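Local coordinates for mannan endo-1,4-beta-mannosidase (Cryptopygus antarcticus, PDB 4OOU), which hydrolyses internal beta-1,4-mannosidic linkages in mannans, galactomannans and glucomannans, releasing mainly short manno-oligosaccharides, at residues A93-S96 with H97-T101; S154-N158 with A159-M163; M163-A166 with L167-K170; W224-S227 with A228-A232. All coordinates share one frame; numbering follows the deposited sequence.

Contact 1: residues A93-S96 with H97-T101; sequences AFDS and HGFVT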
loop_
_atom_site.group_PDB
_atom_site.type_symbol
_atom_site.label_atom_id
_atom_site.label_comp_id
_atom_site.label_asym_id
_atom_site.label_seq_id
_atom_site.Cartn_x
_atom_site.Cartn_y
_atom_site.Cartn_z
ATOM N N ALA A 93 6.711 -13.289 14.385
ATOM C CA ALA A 93 7.529 -13.745 15.524
ATOM C C ALA A 93 8.855 -14.378 15.059
ATOM O O ALA A 93 8.853 -15.256 14.180
ATOM C CB ALA A 93 6.743 -14.713 16.404
ATOM N N PHE A 94 9.961 -13.905 15.664
ATOM C CA PHE A 94 11.328 -14.387 15.387
ATOM C C PHE A 94 11.916 -15.166 16.552
ATOM O O PHE A 94 11.782 -14.770 17.706
ATOM C CB PHE A 94 12.286 -13.212 15.116
ATOM C CG PHE A 94 12.036 -12.495 13.810
ATOM C CD1 PHE A 94 11.241 -11.366 13.767
ATOM C CD2 PHE A 94 12.598 -12.962 12.621
ATOM C CE1 PHE A 94 11.005 -10.730 12.581
ATOM C CE2 PHE A 94 12.369 -12.311 11.427
ATOM C CZ PHE A 94 11.577 -11.198 11.409
ATOM N N ASP A 95 12.614 -16.260 16.246
ATOM C CA ASP A 95 13.430 -16.957 17.266
ATOM C C ASP A 95 14.744 -16.210 17.496
ATOM O O ASP A 95 15.040 -15.250 16.802
ATOM C CB ASP A 95 13.710 -18.406 16.850
ATOM C CG ASP A 95 14.622 -18.510 15.644
ATOM O OD1 ASP A 95 15.559 -17.698 15.463
ATOM O OD2 ASP A 95 14.406 -19.451 14.888
ATOM N N SER A 96 15.537 -16.677 18.446
ATOM C CA SER A 96 16.811 -16.032 18.790
ATOM C C SER A 96 17.827 -15.966 17.645
ATOM O O SER A 96 18.660 -15.057 17.634
ATOM C CB SER A 96 17.448 -16.736 19.994
ATOM O OG SER A 96 17.281 -18.140 19.884
ATOM N N HIS A 97 17.765 -16.909 16.695
ATOM C CA HIS A 97 18.673 -16.904 15.525
ATOM C C HIS A 97 18.187 -15.975 14.384
ATOM O O HIS A 97 18.863 -15.849 13.358
ATOM C CB HIS A 97 18.880 -18.307 14.937
ATOM C CG HIS A 97 19.036 -19.398 15.955
ATOM N ND1 HIS A 97 20.056 -19.418 16.884
ATOM C CD2 HIS A 97 18.311 -20.526 16.165
ATOM C CE1 HIS A 97 19.943 -20.500 17.635
ATOM N NE2 HIS A 97 18.886 -21.185 17.225
ATOM N N GLY A 98 17.020 -15.352 14.547
ATOM C CA GLY A 98 16.471 -14.458 13.528
ATOM C C GLY A 98 15.708 -15.146 12.402
ATOM O O GLY A 98 15.727 -14.688 11.263
ATOM N N PHE A 99 15.030 -16.241 12.736
ATOM C CA PHE A 99 14.205 -16.980 11.805
ATOM C C PHE A 99 12.783 -16.822 12.298
ATOM O O PHE A 99 12.544 -16.754 13.506
ATOM C CB PHE A 99 14.602 -18.466 11.765
ATOM C CG PHE A 99 15.852 -18.747 10.971
ATOM C CD1 PHE A 99 17.106 -18.441 11.489
ATOM C CD2 PHE A 99 15.779 -19.289 9.695
ATOM C CE1 PHE A 99 18.260 -18.666 10.744
ATOM C CE2 PHE A 99 16.927 -19.523 8.942
ATOM C CZ PHE A 99 18.170 -19.220 9.470
ATOM N N VAL A 100 11.836 -16.737 11.370
ATOM C CA VAL A 100 10.430 -16.539 11.753
ATOM C C VAL A 100 9.858 -17.866 12.208
ATOM O O VAL A 100 9.944 -18.855 11.488
ATOM C CB VAL A 100 9.585 -15.908 10.607
ATOM C CG1 VAL A 100 8.095 -16.170 10.785
ATOM C CG2 VAL A 100 9.829 -14.403 10.551
ATOM N N THR A 101 9.306 -17.887 13.413
ATOM C CA THR A 101 8.637 -19.099 13.937
ATOM C C THR A 101 7.182 -19.095 13.576
ATOM O O THR A 101 6.587 -20.148 13.374
ATOM C CB THR A 101 8.708 -19.228 15.483
ATOM O OG1 THR A 101 7.992 -18.155 16.123
ATOM C CG2 THR A 101 10.128 -19.217 15.957
#
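Phe94 and Val100 form the tight end of this short excursion of the chain: methyl CG2 of Val100 sits over one face of the Phe94 ring, 3.8 Å from its centroid, and comes to 3.4 Å from ring atom CE2. The two are an antiparallel non-hydrogen-bonded pair with side chains on the same face of the hairpin, which lets methyl and ring meet; Val100 continues inward onto Ala159, while Phe94 rests on Asn141 and Leu145. Thr101 N donates to Ala93 O at 2.8 Å, and the same oxygen receives a CA-H contact from Val100. Together these pairings make a two-stranded beta hairpin whose type I turn, Asp95 to Gly98, runs into a G1 beta bulge at Gly98. Asp95 N bonds to Phe99 O (2.8 Å), whereas Asp95 O accepts a hydrogen bond from Gly98 N (3.0 Å). Gly98 has a positive phi of 83°, at which a CB would jam against the preceding carbonyl oxygen. The Asp95 carboxylate is folded back over the turn, its CG lodged between backbone N and carbonyl carbon (chi1 68°). From there OD1 is met from above the carboxylate plane by Phe99 N at 3.1 Å; His97 N adds a weak bond to OD1. With an alanine here, the Phe99 N-H would probably be left without its carboxylate mate and the turn freer to flex. Past Asp95 the packing thins toward solvent, where Ser96 OG stands 4.2 Å above the plane of the exposed His97 imidazole. The Phe99 ring instead leads away to Ser150 and Lys151, two substrate-binding residues on helix 149-167.

Contact 2: residues S154-N158 with A159-M163; sequences SYINN and ALTPM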
loop_
_atom_site.group_PDB
_atom_site.type_symbol
_atom_site.label_atom_id
_atom_site.label_comp_id
_atom_site.label_asym_id
_atom_site.label_seq_id
_atom_site.Cartn_x
_atom_site.Cartn_y
_atom_site.Cartn_z
ATOM N N SER A 154 11.692 -18.315 5.893
ATOM C CA SER A 154 11.042 -18.662 7.140
ATOM C C SER A 154 9.864 -17.738 7.268
ATOM O O SER A 154 8.769 -18.173 7.662
ATOM C CB SER A 154 11.979 -18.581 8.352
ATOM O OG SER A 154 12.623 -17.342 8.425
ATOM N N TYR A 155 10.067 -16.468 6.892
ATOM C CA TYR A 155 8.955 -15.503 6.939
ATOM C C TYR A 155 7.829 -16.010 6.058
ATOM O O TYR A 155 6.685 -16.129 6.488
ATOM C CB TYR A 155 9.353 -14.096 6.505
ATOM C CG TYR A 155 8.136 -13.195 6.329
ATOM C CD1 TYR A 155 7.336 -12.841 7.420
ATOM C CD2 TYR A 155 7.770 -12.705 5.073
ATOM C CE1 TYR A 155 6.214 -12.025 7.264
ATOM C CE2 TYR A 155 6.644 -11.911 4.912
ATOM C CZ TYR A 155 5.869 -11.562 6.008
ATOM O OH TYR A 155 4.754 -10.760 5.841
ATOM N N ILE A 156 8.184 -16.336 4.836
ATOM C CA ILE A 156 7.217 -16.786 3.869
ATOM C C ILE A 156 6.439 -17.982 4.378
ATOM O O ILE A 156 5.210 -17.991 4.339
ATOM C CB ILE A 156 7.897 -17.082 2.513
ATOM C CG1 ILE A 156 8.316 -15.740 1.874
ATOM C CG2 ILE A 156 6.950 -17.836 1.577
ATOM C CD1 ILE A 156 9.352 -15.807 0.780
ATOM N N ASN A 157 7.157 -18.973 4.897
ATOM C CA ASN A 157 6.564 -20.295 5.132
ATOM C C ASN A 157 5.789 -20.364 6.411
ATOM O O ASN A 157 4.667 -20.915 6.447
ATOM C CB ASN A 157 7.641 -21.365 5.043
ATOM C CG ASN A 157 8.237 -21.451 3.638
ATOM O OD1 ASN A 157 7.620 -21.005 2.659
ATOM N ND2 ASN A 157 9.450 -21.977 3.529
ATOM N N ASN A 158 6.341 -19.726 7.429
ATOM C CA ASN A 158 5.781 -19.758 8.764
ATOM C C ASN A 158 4.847 -18.625 9.141
ATOM O O ASN A 158 4.187 -18.669 10.204
ATOM C CB ASN A 158 6.926 -19.782 9.768
ATOM C CG ASN A 158 7.665 -21.087 9.738
ATOM O OD1 ASN A 158 7.092 -22.137 9.394
ATOM N ND2 ASN A 158 8.932 -21.039 10.081
ATOM N N ALA A 159 4.803 -17.589 8.309
ATOM C CA ALA A 159 3.872 -16.502 8.550
ATOM C C ALA A 159 3.052 -16.246 7.309
ATOM O O ALA A 159 1.839 -16.399 7.340
ATOM C CB ALA A 159 4.616 -15.257 8.993
ATOM N N LEU A 160 3.696 -15.905 6.195
ATOM C CA LEU A 160 2.968 -15.242 5.083
ATOM C C LEU A 160 2.017 -16.145 4.294
ATOM O O LEU A 160 0.839 -15.863 4.201
ATOM C CB LEU A 160 3.938 -14.524 4.153
ATOM C CG LEU A 160 3.263 -13.745 3.026
ATOM C CD1 LEU A 160 2.560 -12.537 3.590
ATOM C CD2 LEU A 160 4.281 -13.378 1.959
ATOM N N THR A 161 2.546 -17.218 3.718
ATOM C CA THR A 161 1.714 -18.229 3.089
ATOM C C THR A 161 0.481 -18.550 3.988
ATOM O O THR A 161 -0.666 -18.492 3.533
ATOM C CB THR A 161 2.551 -19.464 2.723
ATOM O OG1 THR A 161 3.601 -19.099 1.810
ATOM C CG2 THR A 161 1.694 -20.500 2.070
ATOM N N PRO A 162 0.701 -18.831 5.279
ATOM C CA PRO A 162 -0.494 -19.098 6.090
ATOM C C PRO A 162 -1.453 -17.905 6.225
ATOM O O PRO A 162 -2.686 -18.098 6.287
ATOM C CB PRO A 162 0.062 -19.517 7.461
ATOM C CG PRO A 162 1.543 -19.548 7.339
ATOM C CD PRO A 162 1.938 -19.321 5.910
ATOM N N MET A 163 -0.910 -16.697 6.274
ATOM C CA MET A 163 -1.764 -15.492 6.272
ATOM C C MET A 163 -2.552 -15.370 4.954
ATOM O O MET A 163 -3.746 -15.098 4.943
ATOM C CB MET A 163 -0.925 -14.225 6.462
ATOM C CG MET A 163 -0.423 -13.980 7.861
ATOM S SD MET A 163 0.457 -12.394 7.820
ATOM C CE MET A 163 2.079 -13.073 7.795
#
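Leu160 CB lies over one face of the Tyr155 ring, 4.2 Å from its centroid, within helix 149-167 of the TIM barrel. The phenol is laid along its own helix because CG is anti to the backbone N (chi1 170°), so that the ring spans the following turn. Its CD1 side meets Ala159 CB obliquely at 4.0 Å, and beyond the ring OH approaches Leu160 CD1 at 3.6 Å. Met163, whose flexible chain is bent at its third torsion, brings CE near the same hydroxyl. A slim leucine methylene suits the place under the ring face, and a small alanine the place beside it. Outward from this shell, OH bonds to His85, and the rings of Phe132 and His85 pack against the phenol. An alanine in place of Tyr155 would probably open a gap above Leu160 and leave His85 without its hydroxyl mate. The backbone beneath is not regular: Tyr155 O accepts from both Ala159 N and Leu160 N, each at 3.0 Å, as the helix widens into a pi-type turn. Pro162, lacking an N-H, kinks the helix just afterwards, and the axes of the short segments 154-158 and 159-163 differ by 32°. On the outer flank, Ser154 OG bonds to Lys151 O and Val100 N, and Asn158 ND2 to Val100 O. Where the proline ring closes on the preceding turn, its CD lies 3.2 Å from Asn157 O.

Contact 3: residues M163-A166 with L167-K170; sequences MVNA and LKSK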
loop_
_atom_site.group_PDB
_atom_site.type_symbol
_atom_site.label_atom_id
_atom_site.label_comp_id
_atom_site.label_asym_id
_atom_site.label_seq_id
_atom_site.Cartn_x
_atom_site.Cartn_y
_atom_site.Cartn_z
ATOM N N MET A 163 -0.910 -16.697 6.274
ATOM C CA MET A 163 -1.764 -15.492 6.272
ATOM C C MET A 163 -2.552 -15.370 4.954
ATOM O O MET A 163 -3.746 -15.098 4.943
ATOM C CB MET A 163 -0.925 -14.225 6.462
ATOM C CG MET A 163 -0.423 -13.980 7.861
ATOM S SD MET A 163 0.457 -12.394 7.820
ATOM C CE MET A 163 2.079 -13.073 7.795
ATOM N N VAL A 164 -1.874 -15.598 3.837
ATOM C CA VAL A 164 -2.527 -15.491 2.552
ATOM C C VAL A 164 -3.629 -16.526 2.433
ATOM O O VAL A 164 -4.702 -16.233 1.907
ATOM C CB VAL A 164 -1.550 -15.681 1.368
ATOM C CG1 VAL A 164 -2.277 -15.388 0.056
ATOM C CG2 VAL A 164 -0.317 -14.775 1.507
ATOM N N ASN A 165 -3.368 -17.741 2.906
ATOM C CA ASN A 165 -4.309 -18.835 2.652
ATOM C C ASN A 165 -5.572 -18.678 3.471
ATOM O O ASN A 165 -6.663 -19.035 3.019
ATOM C CB ASN A 165 -3.646 -20.197 2.852
ATOM C CG ASN A 165 -2.891 -20.636 1.617
ATOM O OD1 ASN A 165 -3.462 -20.646 0.525
ATOM N ND2 ASN A 165 -1.595 -20.956 1.759
ATOM N N ALA A 166 -5.434 -18.080 4.651
ATOM C CA ALA A 166 -6.604 -17.847 5.497
ATOM C C ALA A 166 -7.410 -16.639 5.054
ATOM O O ALA A 166 -8.589 -16.603 5.252
ATOM C CB ALA A 166 -6.178 -17.709 6.944
ATOM N N LEU A 167 -6.784 -15.645 4.438
ATOM C CA LEU A 167 -7.489 -14.396 4.169
ATOM C C LEU A 167 -7.942 -14.184 2.707
ATOM O O LEU A 167 -8.621 -13.180 2.390
ATOM C CB LEU A 167 -6.613 -13.225 4.608
ATOM C CG LEU A 167 -6.129 -13.163 6.059
ATOM C CD1 LEU A 167 -5.252 -11.916 6.170
ATOM C CD2 LEU A 167 -7.242 -13.147 7.095
ATOM N N LYS A 168 -7.582 -15.124 1.836
ATOM C CA LYS A 168 -7.791 -14.980 0.402
ATOM C C LYS A 168 -9.225 -15.229 -0.065
ATOM O O LYS A 168 -9.532 -15.087 -1.226
ATOM C CB LYS A 168 -6.880 -15.947 -0.335
ATOM C CG LYS A 168 -7.206 -17.394 -0.057
ATOM C CD LYS A 168 -6.481 -18.286 -1.042
ATOM C CE LYS A 168 -6.898 -19.742 -0.874
ATOM N NZ LYS A 168 -5.828 -20.615 -1.415
ATOM N N SER A 169 -10.103 -15.648 0.816
ATOM C CA SER A 169 -11.486 -15.846 0.432
ATOM C C SER A 169 -12.289 -14.635 0.883
ATOM O O SER A 169 -13.515 -14.650 0.853
ATOM C CB SER A 169 -12.028 -17.114 1.085
ATOM O OG SER A 169 -11.773 -17.086 2.483
ATOM N N LYS A 170 -11.586 -13.581 1.285
ATOM C CA LYS A 170 -12.210 -12.424 1.916
ATOM C C LYS A 170 -12.278 -11.240 0.942
ATOM O O LYS A 170 -11.273 -10.571 0.655
ATOM C CB LYS A 170 -11.483 -12.100 3.236
ATOM C CG LYS A 170 -12.314 -12.453 4.455
ATOM C CD LYS A 170 -11.599 -13.342 5.439
ATOM C CE LYS A 170 -12.548 -13.690 6.578
ATOM N NZ LYS A 170 -12.354 -15.045 7.150
#
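Leu167 N supplies the main backbone tie, donating to Met163 O at 3.1 Å in the last regular turn of helix 149-167; a second, weak bond runs from the same N-H to Val164 O. Leu167 CG lies close over the same carbonyl, 3.3 Å from Met163 O. Leu167 is where the helix ends, and the chain then folds into a type I beta turn, closed by Lys170 N to Leu167 O at 3.2 Å.

The polar side-chain contact is a hydrogen bond from Lys168 NZ to Asn165 OD1, 3.1 Å long. The ammonium lies in the carbonyl plane of the amide, with a C=O...N angle of 157°. Lys168 starts with CG between its backbone N and carbonyl carbon (chi1 65°) and then runs extended, bringing its tip back beside Asn165, which points the same way. On that course its methylenes pass over the helix end, and CB comes to 3.1 Å from Val164 O.

Apolar contacts turn to the other flanks. The branched end of Leu167 is buried against Leu117, Leu173 and Trp176, a place suited to a compact hydrocarbon. Val164 packs on Ala232, and Ala166, small enough for close approach, on Ile110.

A lysine suits the end of a helix, where its positive charge would probably be favoured by the carbonyl-rich C-terminus. Its NZ also bonds to Ala232 O, so one ammonium links the ends of two helices.

Contact 4: residues W224-S227 with A228-A232; sequences WISS and AIHNA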
loop_
_atom_site.group_PDB
_atom_site.type_symbol
_atom_site.label_atom_id
_atom_site.label_comp_id
_atom_site.label_asym_id
_atom_site.label_seq_id
_atom_site.Cartn_x
_atom_site.Cartn_y
_atom_site.Cartn_z
ATOM N N TRP A 224 10.455 -11.853 -4.218
ATOM C CA TRP A 224 10.208 -13.116 -3.539
ATOM C C TRP A 224 8.893 -13.076 -2.790
ATOM O O TRP A 224 8.144 -14.059 -2.798
ATOM C CB TRP A 224 11.312 -13.465 -2.552
ATOM C CG TRP A 224 12.554 -13.958 -3.180
ATOM C CD1 TRP A 224 13.113 -13.504 -4.319
ATOM C CD2 TRP A 224 13.430 -14.980 -2.680
ATOM N NE1 TRP A 224 14.275 -14.167 -4.575
ATOM C CE2 TRP A 224 14.503 -15.080 -3.586
ATOM C CE3 TRP A 224 13.413 -15.820 -1.552
ATOM C CZ2 TRP A 224 15.563 -15.992 -3.414
ATOM C CZ3 TRP A 224 14.469 -16.741 -1.380
ATOM C CH2 TRP A 224 15.530 -16.809 -2.310
ATOM N N ILE A 225 8.608 -11.949 -2.128
ATOM C CA ILE A 225 7.416 -11.883 -1.302
ATOM C C ILE A 225 6.122 -11.912 -2.120
ATOM O O ILE A 225 5.199 -12.667 -1.792
ATOM C CB ILE A 225 7.461 -10.690 -0.355
ATOM C CG1 ILE A 225 8.568 -10.900 0.682
ATOM C CG2 ILE A 225 6.137 -10.545 0.384
ATOM C CD1 ILE A 225 8.895 -9.644 1.471
ATOM N N SER A 226 6.069 -11.112 -3.190
ATOM C CA SER A 226 4.940 -11.134 -4.131
ATOM C C SER A 226 4.764 -12.526 -4.720
ATOM O O SER A 226 3.639 -13.037 -4.871
ATOM C CB SER A 226 5.191 -10.161 -5.271
ATOM O OG SER A 226 4.136 -10.167 -6.207
ATOM N N SER A 227 5.887 -13.154 -5.060
ATOM C CA SER A 227 5.783 -14.417 -5.721
ATOM C C SER A 227 4.967 -15.342 -4.848
ATOM O O SER A 227 4.141 -16.089 -5.364
ATOM C CB SER A 227 7.138 -15.039 -6.041
ATOM O OG SER A 227 6.903 -16.339 -6.592
ATOM N N ALA A 228 5.189 -15.281 -3.539
ATOM C CA ALA A 228 4.641 -16.283 -2.648
ATOM C C ALA A 228 3.176 -15.992 -2.309
ATOM O O ALA A 228 2.344 -16.925 -2.103
ATOM C CB ALA A 228 5.493 -16.398 -1.400
ATOM N N ILE A 229 2.849 -14.704 -2.256
ATOM C CA ILE A 229 1.439 -14.305 -2.186
ATOM C C ILE A 229 0.667 -14.820 -3.419
ATOM O O ILE A 229 -0.401 -15.435 -3.301
ATOM C CB ILE A 229 1.281 -12.774 -2.133
ATOM C CG1 ILE A 229 1.993 -12.202 -0.891
ATOM C CG2 ILE A 229 -0.206 -12.420 -2.136
ATOM C CD1 ILE A 229 2.080 -10.695 -0.825
ATOM N N HIS A 230 1.198 -14.541 -4.606
ATOM C CA HIS A 230 0.561 -15.020 -5.815
ATOM C C HIS A 230 0.516 -16.547 -5.807
ATOM O O HIS A 230 -0.503 -17.109 -6.153
ATOM C CB HIS A 230 1.276 -14.501 -7.072
ATOM C CG HIS A 230 1.166 -13.013 -7.276
ATOM N ND1 HIS A 230 -0.046 -12.357 -7.348
ATOM C CD2 HIS A 230 2.118 -12.063 -7.461
ATOM C CE1 HIS A 230 0.169 -11.066 -7.551
ATOM N NE2 HIS A 230 1.474 -10.864 -7.637
ATOM N N ASN A 231 1.597 -17.213 -5.393
ATOM C CA ASN A 231 1.592 -18.695 -5.295
ATOM C C ASN A 231 0.371 -19.200 -4.503
ATOM O O ASN A 231 -0.285 -20.158 -4.881
ATOM C CB ASN A 231 2.881 -19.263 -4.641
ATOM C CG ASN A 231 4.119 -19.182 -5.547
ATOM O OD1 ASN A 231 5.239 -19.044 -5.059
ATOM N ND2 ASN A 231 3.923 -19.231 -6.849
ATOM N N ALA A 232 0.079 -18.521 -3.411
ATOM C CA ALA A 232 -0.955 -18.951 -2.492
ATOM C C ALA A 232 -2.347 -18.510 -2.940
ATOM O O ALA A 232 -3.319 -19.249 -2.757
ATOM C CB ALA A 232 -0.641 -18.418 -1.086
#
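Asn231 N donates to Ser227 O at 2.8 Å, with an N-H...O angle of 156°, a bond of the ordinary i to i+4 kind. The ladder it belongs to runs through helix 215-232: His230 N points almost directly at Ser226 O (2.9 Å, N-H...O angle 176°), and Ile229 N reaches Ile225 O at 3.1 Å. Ile225 O has a weak second donor in Ala228 N, whose other acceptor is Trp224 O.

Ser226 and His230 stand one turn apart on a buried face. Ser226 OG is directed anti to the backbone N (chi1 179°), which sets it obliquely beside the imidazole, 3.0 Å from His230 CD2. Both groups also bond outward to the same acceptor, Ile273 O, so a carbonyl of the loop before strand 277-281 is held by a hydroxyl and an imidazole. A short hydroxyl and a longer imidazole, both able to donate, suit a helix face that must meet a backbone oxygen. Ser227 OG bonds instead to the side chain of Asn271.

Another face is hydrocarbon. Ile225 CG2 and Ile229 CD1 touch at 4.2 Å, the two branched chains making a small apolar ridge, and Ala228 keeps the neighbouring surface low.

The helix thus fits between several elements of the barrel: Ala228 rests on Ile156 of helix 149-167, Trp224 packs on Glu149, a substrate-binding residue, and Ser226 and His230 reach Val238 of strand 238-241.

Overall arrangement
Along the chain the four contacts come in numerical order, contact 3 beginning on the residue, Met163, where contact 2 ends. Contact 1 is a hairpin that follows strand 79-86. Its centre lies about 26 Å from the centre of the chain. Contacts 2 and 3 occupy the middle and end of helix 149-167, their centres about 12 Å apart. Contact 4 lies on helix 215-232, its centre about 10 Å from that of contact 2 and about 13 Å from that of contact 3. Helix 149-167 is therefore the common element: the hairpin docks on one flank by polar bonds, while the neighbouring barrel helix packs along another through aliphatic side chains. Substrate-binding residues lie at its N-terminal end, whereas contact 3 is remote from them.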